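PDB 3BLX: isocitrate dehydrogenase [NAD] subunit 2 from Saccharomyces cerevisiae, which catalyses the NAD-dependent oxidative decarboxylation of isocitrate to 2-oxoglutarate in the citric acid cycle and also binds leaders of mitochondrial mRNAs. Local coordinates for residues G144-V149 / V154-L159; E174-I179 / D237-C242; P266-G271 / S302-N307. One frame throughout, in Å; residues are numbered along the deposited sequence.

Interaction 1 of 3, residues G144-V149 / V154-L159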
ATOM      1  N   GLY B 144     -34.613  -1.342   1.894  1.00 47.49           N
ATOM      2  CA  GLY B 144     -33.409  -1.558   2.672  1.00 37.52           C
ATOM      3  C   GLY B 144     -32.283  -0.536   2.495  1.00 55.69           C
ATOM      4  O   GLY B 144     -32.153   0.117   1.451  1.00 43.65           O
ATOM      5  N   ILE B 145     -31.454  -0.412   3.529  1.00 28.83           N
ATOM      6  CA  ILE B 145     -30.370   0.543   3.526  1.00 37.27           C
ATOM      7  C   ILE B 145     -29.027  -0.144   3.762  1.00 27.57           C
ATOM      8  O   ILE B 145     -28.868  -0.937   4.660  1.00 21.74           O
ATOM      9  CB  ILE B 145     -30.607   1.621   4.590  1.00 38.23           C
ATOM     10  CG1 ILE B 145     -31.822   2.477   4.212  1.00 40.49           C
ATOM     11  CG2 ILE B 145     -29.375   2.485   4.770  1.00 29.35           C
ATOM     12  CD1 ILE B 145     -32.139   3.578   5.215  1.00 51.33           C
ATOM     13  N   GLU B 146     -28.053   0.145   2.930  1.00 29.43           N
ATOM     14  CA  GLU B 146     -26.726  -0.395   3.173  1.00 31.79           C
ATOM     15  C   GLU B 146     -25.756   0.733   3.407  1.00 25.88           C
ATOM     16  O   GLU B 146     -25.803   1.769   2.732  1.00 37.04           O
ATOM     17  CB  GLU B 146     -26.215  -1.206   1.979  1.00 34.19           C
ATOM     18  CG  GLU B 146     -26.887  -2.517   1.753  1.00 45.57           C
ATOM     19  CD  GLU B 146     -26.239  -3.309   0.641  1.00 56.72           C
ATOM     20  OE1 GLU B 146     -25.721  -4.411   0.959  1.00 44.05           O
ATOM     21  OE2 GLU B 146     -26.249  -2.825  -0.528  1.00 50.98           O
ATOM     22  N   HIS B 147     -24.847   0.529   4.338  1.00 17.59           N
ATOM     23  CA  HIS B 147     -23.731   1.470   4.428  1.00 40.09           C
ATOM     24  C   HIS B 147     -22.457   0.891   5.005  1.00 26.79           C
ATOM     25  O   HIS B 147     -22.465  -0.114   5.680  1.00 22.92           O
ATOM     26  CB  HIS B 147     -24.131   2.684   5.244  1.00 23.45           C
ATOM     27  CG  HIS B 147     -24.219   2.393   6.700  1.00 35.62           C
ATOM     28  ND1 HIS B 147     -23.546   3.133   7.654  1.00 30.79           N
ATOM     29  CD2 HIS B 147     -24.875   1.416   7.368  1.00 25.19           C
ATOM     30  CE1 HIS B 147     -23.813   2.639   8.849  1.00 21.46           C
ATOM     31  NE2 HIS B 147     -24.616   1.597   8.704  1.00 18.14           N
ATOM     32  N   ILE B 148     -21.353   1.567   4.742  1.00 38.94           N
ATOM     33  CA  ILE B 148     -20.053   1.109   5.210  1.00 27.85           C
ATOM     34  C   ILE B 148     -19.828   1.628   6.621  1.00 29.44           C
ATOM     35  O   ILE B 148     -19.848   2.838   6.863  1.00 25.24           O
ATOM     36  CB  ILE B 148     -18.940   1.567   4.252  1.00 16.86           C
ATOM     37  CG1 ILE B 148     -19.175   0.971   2.858  1.00 22.75           C
ATOM     38  CG2 ILE B 148     -17.590   1.201   4.802  1.00 17.00           C
ATOM     39  CD1 ILE B 148     -18.156   1.396   1.799  1.00 37.67           C
ATOM     40  N   VAL B 149     -19.651   0.709   7.561  1.00 20.38           N
ATOM     41  CA  VAL B 149     -19.480   1.077   8.966  1.00 24.84           C
ATOM     42  C   VAL B 149     -18.014   1.332   9.360  1.00 37.00           C
ATOM     43  O   VAL B 149     -17.639   2.443   9.719  1.00 48.50           O
ATOM     44  CB  VAL B 149     -20.030   0.003   9.895  1.00 23.55           C
ATOM     45  CG1 VAL B 149     -19.845   0.441  11.298  1.00 40.45           C
ATOM     46  CG2 VAL B 149     -21.465  -0.164   9.669  1.00 32.61           C
ATOM     47  N   VAL B 154     -19.713  -3.974   5.585  1.00 14.69           N
ATOM     48  CA  VAL B 154     -21.004  -3.468   5.172  1.00 22.88           C
ATOM     49  C   VAL B 154     -22.013  -3.857   6.226  1.00 18.91           C
ATOM     50  O   VAL B 154     -22.058  -4.983   6.671  1.00 24.94           O
ATOM     51  CB  VAL B 154     -21.416  -3.962   3.776  1.00 19.45           C
ATOM     52  CG1 VAL B 154     -22.677  -3.255   3.337  1.00 24.61           C
ATOM     53  CG2 VAL B 154     -20.292  -3.688   2.762  1.00 24.51           C
ATOM     54  N   GLN B 155     -22.797  -2.903   6.669  1.00 20.10           N
ATOM     55  CA  GLN B 155     -23.967  -3.222   7.473  1.00 23.47           C
ATOM     56  C   GLN B 155     -25.258  -2.985   6.682  1.00 19.21           C
ATOM     57  O   GLN B 155     -25.358  -2.009   5.917  1.00 35.73           O
ATOM     58  CB  GLN B 155     -23.941  -2.363   8.715  1.00 20.16           C
ATOM     59  CG  GLN B 155     -25.086  -2.558   9.638  1.00 22.05           C
ATOM     60  CD  GLN B 155     -25.022  -1.630  10.866  1.00 23.31           C
ATOM     61  OE1 GLN B 155     -24.984  -0.407  10.719  1.00 14.48           O
ATOM     62  NE2 GLN B 155     -24.997  -2.209  12.070  1.00 21.66           N
ATOM     63  N   SER B 156     -26.229  -3.882   6.846  1.00 35.50           N
ATOM     64  CA  SER B 156     -27.507  -3.803   6.130  1.00 24.93           C
ATOM     65  C   SER B 156     -28.579  -3.495   7.142  1.00 19.78           C
ATOM     66  O   SER B 156     -28.525  -3.989   8.250  1.00 22.50           O
ATOM     67  CB  SER B 156     -27.803  -5.137   5.458  1.00 26.31           C
ATOM     68  OG  SER B 156     -26.863  -5.425   4.440  1.00 74.22           O
ATOM     69  N   ILE B 157     -29.559  -2.700   6.760  1.00 21.94           N
ATOM     70  CA  ILE B 157     -30.650  -2.371   7.652  1.00 21.83           C
ATOM     71  C   ILE B 157     -31.934  -2.701   6.912  1.00 20.86           C
ATOM     72  O   ILE B 157     -32.162  -2.212   5.811  1.00 33.54           O
ATOM     73  CB  ILE B 157     -30.580  -0.872   8.001  1.00 29.29           C
ATOM     74  CG1 ILE B 157     -29.192  -0.530   8.524  1.00 23.61           C
ATOM     75  CG2 ILE B 157     -31.567  -0.482   9.045  1.00 21.36           C
ATOM     76  CD1 ILE B 157     -29.012   0.949   8.803  1.00 37.60           C
ATOM     77  N   LYS B 158     -32.753  -3.553   7.503  1.00 22.73           N
ATOM     78  CA  LYS B 158     -34.025  -3.986   6.886  1.00 30.71           C
ATOM     79  C   LYS B 158     -35.189  -3.837   7.870  1.00 29.35           C
ATOM     80  O   LYS B 158     -35.042  -4.053   9.071  1.00 20.66           O
ATOM     81  CB  LYS B 158     -33.948  -5.435   6.382  1.00 12.06           C
ATOM     82  CG  LYS B 158     -33.188  -5.612   5.070  1.00 53.12           C
ATOM     83  CD  LYS B 158     -32.825  -7.074   4.841  1.00 59.32           C
ATOM     84  CE  LYS B 158     -31.579  -7.214   3.960  1.00 85.96           C
ATOM     85  NZ  LYS B 158     -30.948  -8.571   4.053  1.00 86.57           N
ATOM     86  N   LEU B 159     -36.342  -3.466   7.348  1.00 31.63           N
ATOM     87  CA  LEU B 159     -37.481  -3.154   8.182  1.00 37.95           C
ATOM     88  C   LEU B 159     -38.628  -4.088   7.885  1.00 37.32           C
ATOM     89  O   LEU B 159     -38.874  -4.436   6.723  1.00 37.87           O
ATOM     90  CB  LEU B 159     -37.952  -1.747   7.862  1.00 47.14           C
ATOM     91  CG  LEU B 159     -38.237  -0.907   9.079  1.00 46.46           C
ATOM     92  CD1 LEU B 159     -36.964  -0.754   9.837  1.00 40.89           C
ATOM     93  CD2 LEU B 159     -38.721   0.424   8.610  1.00 60.70           C
TER

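Interaction 2 of 3, residues E174-I179 / D237-C242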
ATOM      1  N   GLU B 174     -58.193 -13.977   2.056  1.00 32.30           N
ATOM      2  CA  GLU B 174     -59.254 -13.636   1.115  1.00 36.45           C
ATOM      3  C   GLU B 174     -59.043 -14.176  -0.300  1.00 41.13           C
ATOM      4  O   GLU B 174     -59.983 -14.347  -1.065  1.00 60.68           O
ATOM      5  CB  GLU B 174     -59.471 -12.126   1.078  1.00 26.08           C
ATOM      6  CG  GLU B 174     -59.780 -11.552   2.428  1.00 46.98           C
ATOM      7  CD  GLU B 174     -60.816 -10.455   2.387  1.00 88.21           C
ATOM      8  OE1 GLU B 174     -60.461  -9.319   2.763  1.00 80.42           O
ATOM      9  OE2 GLU B 174     -61.975 -10.733   1.986  1.00 93.64           O
ATOM     10  N   TYR B 175     -57.805 -14.467  -0.638  1.00 43.64           N
ATOM     11  CA  TYR B 175     -57.493 -15.037  -1.929  1.00 41.72           C
ATOM     12  C   TYR B 175     -57.591 -16.559  -1.862  1.00 37.16           C
ATOM     13  O   TYR B 175     -57.878 -17.215  -2.856  1.00 40.49           O
ATOM     14  CB  TYR B 175     -56.082 -14.597  -2.367  1.00 37.95           C
ATOM     15  CG  TYR B 175     -55.711 -15.009  -3.775  1.00 35.11           C
ATOM     16  CD1 TYR B 175     -55.004 -16.194  -4.020  1.00 23.92           C
ATOM     17  CD2 TYR B 175     -56.078 -14.218  -4.864  1.00 38.10           C
ATOM     18  CE1 TYR B 175     -54.672 -16.575  -5.314  1.00 33.86           C
ATOM     19  CE2 TYR B 175     -55.757 -14.585  -6.159  1.00 32.37           C
ATOM     20  CZ  TYR B 175     -55.054 -15.766  -6.386  1.00 51.45           C
ATOM     21  OH  TYR B 175     -54.740 -16.126  -7.687  1.00 36.51           O
ATOM     22  N   ALA B 176     -57.342 -17.133  -0.699  1.00 30.08           N
ATOM     23  CA  ALA B 176     -57.487 -18.566  -0.565  1.00 43.22           C
ATOM     24  C   ALA B 176     -58.981 -18.922  -0.598  1.00 53.73           C
ATOM     25  O   ALA B 176     -59.408 -19.841  -1.300  1.00 36.89           O
ATOM     26  CB  ALA B 176     -56.846 -19.033   0.699  1.00 39.28           C
ATOM     27  N   ARG B 177     -59.770 -18.174   0.165  1.00 45.88           N
ATOM     28  CA  ARG B 177     -61.217 -18.280   0.116  1.00 55.50           C
ATOM     29  C   ARG B 177     -61.724 -18.104  -1.324  1.00 52.54           C
ATOM     30  O   ARG B 177     -62.437 -18.953  -1.842  1.00 60.09           O
ATOM     31  CB  ARG B 177     -61.825 -17.246   1.056  1.00 52.06           C
ATOM     32  CG  ARG B 177     -63.279 -16.938   0.832  1.00 46.76           C
ATOM     33  CD  ARG B 177     -63.705 -15.762   1.712  1.00 38.23           C
ATOM     34  NE  ARG B 177     -63.714 -16.148   3.117  1.00 49.52           N
ATOM     35  CZ  ARG B 177     -63.845 -15.289   4.119  1.00 62.69           C
ATOM     36  NH1 ARG B 177     -63.957 -13.997   3.836  1.00 38.95           N
ATOM     37  NH2 ARG B 177     -63.861 -15.714   5.388  1.00 45.87           N
ATOM     38  N   ALA B 178     -61.317 -17.025  -1.980  1.00 56.41           N
ATOM     39  CA  ALA B 178     -61.725 -16.728  -3.358  1.00 52.46           C
ATOM     40  C   ALA B 178     -61.333 -17.729  -4.476  1.00 44.60           C
ATOM     41  O   ALA B 178     -61.877 -17.667  -5.567  1.00 59.52           O
ATOM     42  CB  ALA B 178     -61.281 -15.315  -3.744  1.00 42.10           C
ATOM     43  N   ILE B 179     -60.407 -18.636  -4.232  1.00 38.73           N
ATOM     44  CA  ILE B 179     -60.086 -19.638  -5.235  1.00 28.83           C
ATOM     45  C   ILE B 179     -60.330 -21.032  -4.670  1.00 53.55           C
ATOM     46  O   ILE B 179     -59.896 -22.025  -5.260  1.00 53.37           O
ATOM     47  CB  ILE B 179     -58.612 -19.566  -5.709  1.00 48.71           C
ATOM     48  CG1 ILE B 179     -57.644 -19.677  -4.530  1.00 44.59           C
ATOM     49  CG2 ILE B 179     -58.335 -18.291  -6.461  1.00 37.41           C
ATOM     50  CD1 ILE B 179     -56.203 -19.867  -4.963  1.00 46.02           C
ATOM     51  N   ASP B 237     -53.449 -27.535  -2.413  1.00 45.15           N
ATOM     52  CA  ASP B 237     -54.620 -27.160  -1.628  1.00 50.72           C
ATOM     53  C   ASP B 237     -54.295 -25.997  -0.704  1.00 51.82           C
ATOM     54  O   ASP B 237     -55.000 -25.743   0.273  1.00 52.08           O
ATOM     55  CB  ASP B 237     -55.081 -28.342  -0.775  1.00 50.95           C
ATOM     56  CG  ASP B 237     -53.981 -28.854   0.162  1.00 71.16           C
ATOM     57  OD1 ASP B 237     -52.833 -29.050  -0.297  1.00 65.98           O
ATOM     58  OD2 ASP B 237     -54.262 -29.076   1.360  1.00 61.90           O
ATOM     59  N   ALA B 238     -53.212 -25.295  -0.988  1.00 55.23           N
ATOM     60  CA  ALA B 238     -52.773 -24.239  -0.093  1.00 35.68           C
ATOM     61  C   ALA B 238     -52.342 -22.994  -0.812  1.00 38.30           C
ATOM     62  O   ALA B 238     -51.957 -23.009  -1.983  1.00 46.28           O
ATOM     63  CB  ALA B 238     -51.664 -24.721   0.786  1.00 35.68           C
ATOM     64  N   VAL B 239     -52.412 -21.906  -0.074  1.00 36.52           N
ATOM     65  CA  VAL B 239     -51.858 -20.636  -0.485  1.00 37.74           C
ATOM     66  C   VAL B 239     -50.751 -20.213   0.500  1.00 37.32           C
ATOM     67  O   VAL B 239     -50.997 -20.042   1.696  1.00 33.92           O
ATOM     68  CB  VAL B 239     -52.963 -19.610  -0.507  1.00 26.39           C
ATOM     69  CG1 VAL B 239     -52.429 -18.216  -0.297  1.00 33.19           C
ATOM     70  CG2 VAL B 239     -53.677 -19.709  -1.804  1.00 44.16           C
ATOM     71  N   SER B 240     -49.529 -20.080   0.005  1.00 23.19           N
ATOM     72  CA  SER B 240     -48.420 -19.625   0.850  1.00 32.52           C
ATOM     73  C   SER B 240     -48.275 -18.088   0.918  1.00 30.38           C
ATOM     74  O   SER B 240     -48.363 -17.410  -0.106  1.00 27.77           O
ATOM     75  CB  SER B 240     -47.131 -20.241   0.344  1.00 26.02           C
ATOM     76  OG  SER B 240     -47.256 -21.638   0.238  1.00 33.63           O
ATOM     77  N   VAL B 241     -48.090 -17.534   2.116  1.00 20.38           N
ATOM     78  CA  VAL B 241     -47.556 -16.173   2.234  1.00 33.09           C
ATOM     79  C   VAL B 241     -46.170 -16.120   2.873  1.00 25.47           C
ATOM     80  O   VAL B 241     -45.845 -16.899   3.741  1.00 24.11           O
ATOM     81  CB  VAL B 241     -48.421 -15.277   3.082  1.00 21.60           C
ATOM     82  CG1 VAL B 241     -49.184 -14.340   2.234  1.00 24.89           C
ATOM     83  CG2 VAL B 241     -49.269 -16.105   3.999  1.00 16.69           C
ATOM     84  N   CYS B 242     -45.364 -15.153   2.478  1.00 42.69           N
ATOM     85  CA  CYS B 242     -44.078 -14.963   3.151  1.00 40.90           C
ATOM     86  C   CYS B 242     -43.696 -13.509   3.184  1.00 31.79           C
ATOM     87  O   CYS B 242     -44.232 -12.695   2.407  1.00 28.82           O
ATOM     88  CB  CYS B 242     -42.992 -15.767   2.459  1.00 36.83           C
ATOM     89  SG  CYS B 242     -42.729 -15.269   0.755  1.00 35.78           S
TER

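Interaction 3 of 3, residues P266-G271 / S302-N307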
ATOM      1  N   PRO B 266     -47.224 -16.029 -14.954  1.00 35.16           N
ATOM      2  CA  PRO B 266     -48.060 -14.848 -14.735  1.00 31.64           C
ATOM      3  C   PRO B 266     -47.781 -14.283 -13.351  1.00 41.55           C
ATOM      4  O   PRO B 266     -47.297 -15.012 -12.475  1.00 32.52           O
ATOM      5  CB  PRO B 266     -49.490 -15.410 -14.740  1.00 25.11           C
ATOM      6  CG  PRO B 266     -49.355 -16.891 -14.822  1.00 36.18           C
ATOM      7  CD  PRO B 266     -47.930 -17.272 -14.624  1.00 31.06           C
ATOM      8  N   SER B 267     -48.102 -13.011 -13.152  1.00 27.69           N
ATOM      9  CA  SER B 267     -47.936 -12.402 -11.859  1.00 35.44           C
ATOM     10  C   SER B 267     -48.894 -11.241 -11.730  1.00 46.83           C
ATOM     11  O   SER B 267     -49.263 -10.603 -12.722  1.00 42.11           O
ATOM     12  CB  SER B 267     -46.486 -11.943 -11.638  1.00 53.22           C
ATOM     13  OG  SER B 267     -46.301 -10.575 -11.964  1.00 62.57           O
ATOM     14  N   ALA B 268     -49.306 -10.987 -10.497  1.00 40.16           N
ATOM     15  CA  ALA B 268     -50.226  -9.923 -10.222  1.00 35.62           C
ATOM     16  C   ALA B 268     -49.629  -9.048  -9.132  1.00 51.59           C
ATOM     17  O   ALA B 268     -49.024  -9.541  -8.181  1.00 44.49           O
ATOM     18  CB  ALA B 268     -51.530 -10.483  -9.791  1.00 25.22           C
ATOM     19  N   ASN B 269     -49.790  -7.744  -9.282  1.00 46.15           N
ATOM     20  CA  ASN B 269     -49.353  -6.807  -8.276  1.00 32.89           C
ATOM     21  C   ASN B 269     -50.535  -6.049  -7.750  1.00 30.01           C
ATOM     22  O   ASN B 269     -51.054  -5.190  -8.422  1.00 44.12           O
ATOM     23  CB  ASN B 269     -48.319  -5.875  -8.877  1.00 44.57           C
ATOM     24  CG  ASN B 269     -46.993  -6.557  -9.072  1.00 38.91           C
ATOM     25  OD1 ASN B 269     -46.227  -6.699  -8.132  1.00 47.52           O
ATOM     26  ND2 ASN B 269     -46.727  -7.011 -10.281  1.00 37.81           N
ATOM     27  N   ILE B 270     -50.976  -6.392  -6.550  1.00 36.47           N
ATOM     28  CA  ILE B 270     -52.247  -5.887  -6.061  1.00 40.20           C
ATOM     29  C   ILE B 270     -52.049  -4.699  -5.143  1.00 45.94           C
ATOM     30  O   ILE B 270     -51.253  -4.772  -4.209  1.00 50.75           O
ATOM     31  CB  ILE B 270     -53.066  -6.990  -5.338  1.00 46.97           C
ATOM     32  CG1 ILE B 270     -53.774  -7.885  -6.361  1.00 40.70           C
ATOM     33  CG2 ILE B 270     -54.103  -6.386  -4.435  1.00 41.10           C
ATOM     34  CD1 ILE B 270     -52.841  -8.682  -7.234  1.00 35.28           C
ATOM     35  N   GLY B 271     -52.751  -3.602  -5.431  1.00 36.10           N
ATOM     36  CA  GLY B 271     -52.815  -2.467  -4.530  1.00 44.78           C
ATOM     37  C   GLY B 271     -54.204  -2.250  -3.959  1.00 46.11           C
ATOM     38  O   GLY B 271     -55.140  -2.945  -4.322  1.00 55.23           O
ATOM     39  N   SER B 302     -53.604 -12.062 -18.260  1.00 56.45           N
ATOM     40  CA  SER B 302     -54.881 -11.525 -18.734  1.00 60.77           C
ATOM     41  C   SER B 302     -56.000 -12.223 -17.986  1.00 57.30           C
ATOM     42  O   SER B 302     -56.931 -11.586 -17.492  1.00 42.00           O
ATOM     43  CB  SER B 302     -55.067 -11.787 -20.229  1.00 46.42           C
ATOM     44  OG  SER B 302     -53.873 -11.582 -20.941  1.00 68.15           O
ATOM     45  N   VAL B 303     -55.899 -13.544 -17.920  1.00 33.89           N
ATOM     46  CA  VAL B 303     -56.832 -14.332 -17.149  1.00 51.98           C
ATOM     47  C   VAL B 303     -56.929 -13.820 -15.723  1.00 58.12           C
ATOM     48  O   VAL B 303     -58.024 -13.589 -15.219  1.00 62.20           O
ATOM     49  CB  VAL B 303     -56.399 -15.788 -17.086  1.00 51.00           C
ATOM     50  CG1 VAL B 303     -57.412 -16.578 -16.325  1.00 48.21           C
ATOM     51  CG2 VAL B 303     -56.235 -16.329 -18.469  1.00 49.50           C
ATOM     52  N   MET B 304     -55.783 -13.653 -15.070  1.00 49.44           N
ATOM     53  CA  MET B 304     -55.770 -13.165 -13.698  1.00 56.78           C
ATOM     54  C   MET B 304     -56.434 -11.800 -13.592  1.00 46.23           C
ATOM     55  O   MET B 304     -57.108 -11.501 -12.608  1.00 44.51           O
ATOM     56  CB  MET B 304     -54.343 -13.065 -13.159  1.00 53.59           C
ATOM     57  CG  MET B 304     -53.587 -14.374 -13.038  1.00 55.96           C
ATOM     58  SD  MET B 304     -51.964 -14.160 -12.229  1.00 46.13           S
ATOM     59  CE  MET B 304     -52.514 -13.943 -10.542  1.00 52.92           C
ATOM     60  N   MET B 305     -56.221 -10.971 -14.608  1.00 49.93           N
ATOM     61  CA  MET B 305     -56.813  -9.639 -14.662  1.00 53.67           C
ATOM     62  C   MET B 305     -58.341  -9.713 -14.834  1.00 72.69           C
ATOM     63  O   MET B 305     -59.097  -9.067 -14.097  1.00 65.49           O
ATOM     64  CB  MET B 305     -56.179  -8.826 -15.783  1.00 44.97           C
ATOM     65  CG  MET B 305     -56.624  -7.384 -15.810  1.00 49.85           C
ATOM     66  SD  MET B 305     -56.026  -6.485 -17.229  1.00 53.23           S
ATOM     67  CE  MET B 305     -56.566  -7.536 -18.591  1.00 69.32           C
ATOM     68  N   LEU B 306     -58.794 -10.508 -15.801  1.00 73.46           N
ATOM     69  CA  LEU B 306     -60.226 -10.748 -15.995  1.00 64.13           C
ATOM     70  C   LEU B 306     -60.862 -11.144 -14.668  1.00 63.09           C
ATOM     71  O   LEU B 306     -61.750 -10.457 -14.165  1.00 58.49           O
ATOM     72  CB  LEU B 306     -60.449 -11.833 -17.057  1.00 59.73           C
ATOM     73  CG  LEU B 306     -60.708 -11.438 -18.527  1.00 63.39           C
ATOM     74  CD1 LEU B 306     -60.373  -9.991 -18.840  1.00 49.86           C
ATOM     75  CD2 LEU B 306     -59.987 -12.385 -19.488  1.00 47.13           C
ATOM     76  N   ASN B 307     -60.377 -12.242 -14.097  1.00 59.48           N
ATOM     77  CA  ASN B 307     -60.850 -12.717 -12.798  1.00 61.81           C
ATOM     78  C   ASN B 307     -60.851 -11.650 -11.713  1.00 65.57           C
ATOM     79  O   ASN B 307     -61.623 -11.722 -10.773  1.00 70.82           O
ATOM     80  CB  ASN B 307     -60.034 -13.918 -12.321  1.00 50.99           C
ATOM     81  CG  ASN B 307     -60.475 -15.215 -12.963  1.00 71.70           C
ATOM     82  OD1 ASN B 307     -61.671 -15.485 -13.076  1.00 80.84           O
ATOM     83  ND2 ASN B 307     -59.511 -16.028 -13.388  1.00 66.03           N
TER

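Interaction 1 of 3, residues G144-V149 / V154-L159
An antiparallel beta hairpin brings His-147 against Gln-155 and Ile-145 against Ile-157, and it illustrates how a two-stranded ladder can carry a side-chain bond on one face. Both pairs are of the hydrogen-bonded type: Ile-145 N reaches Ile-157 O at 3.0 Å, with the return bond from Ile-157 N to Ile-145 O, while the backbones of His-147 and Gln-155 exchange a similar pair. These residues share a face. There His-147 NE2 donates to Gln-155 OE1 over 2.9 Å, meeting a lone pair in the carbonyl plane, with the acceptor only slightly tilted from the ring plane. Having CG between its backbone N and carbonyl carbon (chi1 74°), His-147 stands alongside the extended Gln-155, whose amide is turned 35° from the ring. Val-149 also closes in, its CG2 3.4 Å from Gln-155 CB. On the other face Glu-146 runs past Ser-156, with Glu-146 OE1 3.8 Å from Ser-156 OG; its carboxylate is bonded instead by Leu-189 N and Gly-190 N of an IDH1 chain. Residues 154-159 also pair with a strand of that chain, extending the sheet across the interface. With an alanine in place of His-147, the Gln-155 carbonyl would probably lose one of its two donors and its amide would be easier to turn. With NE2 as donor, the modelled geometry is consistent with a proton on that nitrogen, and Gln-155 OE1 is gripped by two donors, one from its own hairpin and one, Gln-155 NE2, from another IDH2 copy.

Interaction 2 of 3, residues E174-I179 / D237-C242
Val-239 presents its CG2 methyl to three side chains of segment 174-179, and each meets it differently. Ile-179 comes obliquely, its terminal CD1 lying 4.0 Å from Val-239 CG2. Ala-176 points its CB toward the strand, 4.1 Å from Val-239 CG2. Tyr-175 offers the edge of its ring, with CD1 4.4 Å from Val-239 CG2, so that the methyl lies near the plane of the phenol and not above it. One ring face is taken by Ile-179 CG2, a neighbour within the segment, about 4.1 Å above the plane and displaced toward the rim. In Val-239, CG2 is anti to the carbonyl carbon, which turns this branch toward the three partners. The arrangement belongs to the alpha/beta part of the fold, where the C-terminal end of helix 162-178 lies over the parallel strands of the mixed sheet. Strand 238-242 runs between strands 130-136 and 183-188, and the helix touches both of these as well, Tyr-175 meeting Val-132 and Ala-176 meeting Val-184. Beyond the apolar patch, Arg-177 forms a salt bridge with Asp-213, and Asp-237 another with Arg-183.

Interaction 3 of 3, residues P266-G271 / S302-N307
Met-304 lays its thioether along the near side of strand 266-271, overlapping Pro-266 with the sulfur and Ala-268 with the methyl. Met-304 SD is 3.7 Å from Pro-266 CB, and Met-304 CE is 3.7 Å from Ala-268 CB, so two residues separated by Ser-267 on the strand are spanned by the end of a single flexible chain. The chain leaves the helix extended through chi2 and then bends at chi3 (75°), which turns CE aside from the line of the stem and lets it lie over the alanine. The same Met-304 SD also passes 4.1 Å from Ser-267 N, a van der Waals approach to the backbone. Ser-267 itself sends its CB away from the helix, and its side chain lies close to that of Arg-114, a substrate-binding residue by similarity. The strand and helix segments make an angle of 39°. Phe-277, Val-113 and Pro-115, from the strands flanking 266-271, add to the apolar surroundings of Met-304. A helix laid over antiparallel strands in this way belongs to the mixed-sheet core of the isocitrate and isopropylmalate dehydrogenase fold, in which helix 296-309 packs on the strands 109-117, 266-271 and 275-279.

How the interactions relate
The three contacts follow one another along the chain without overlapping. Interaction 1 stands apart, its centre about 33 Å from the centres of the other two, on a hairpin that projects from the body of the subunit into the interface with IDH1 chains and a second IDH2 copy; strand 153-161 leads into helix 162-178, which carries half of interaction 2. Interactions 2 and 3 have centres about 15 Å apart and draw on the same eight-stranded sheet, one over its parallel strands and the other over antiparallel ones. They meet where Tyr-175 OH lies 4.2 Å from Met-304 CE. The assembly contact of the hairpin is thus separated in space from the two core contacts, whose segments no other chain touches.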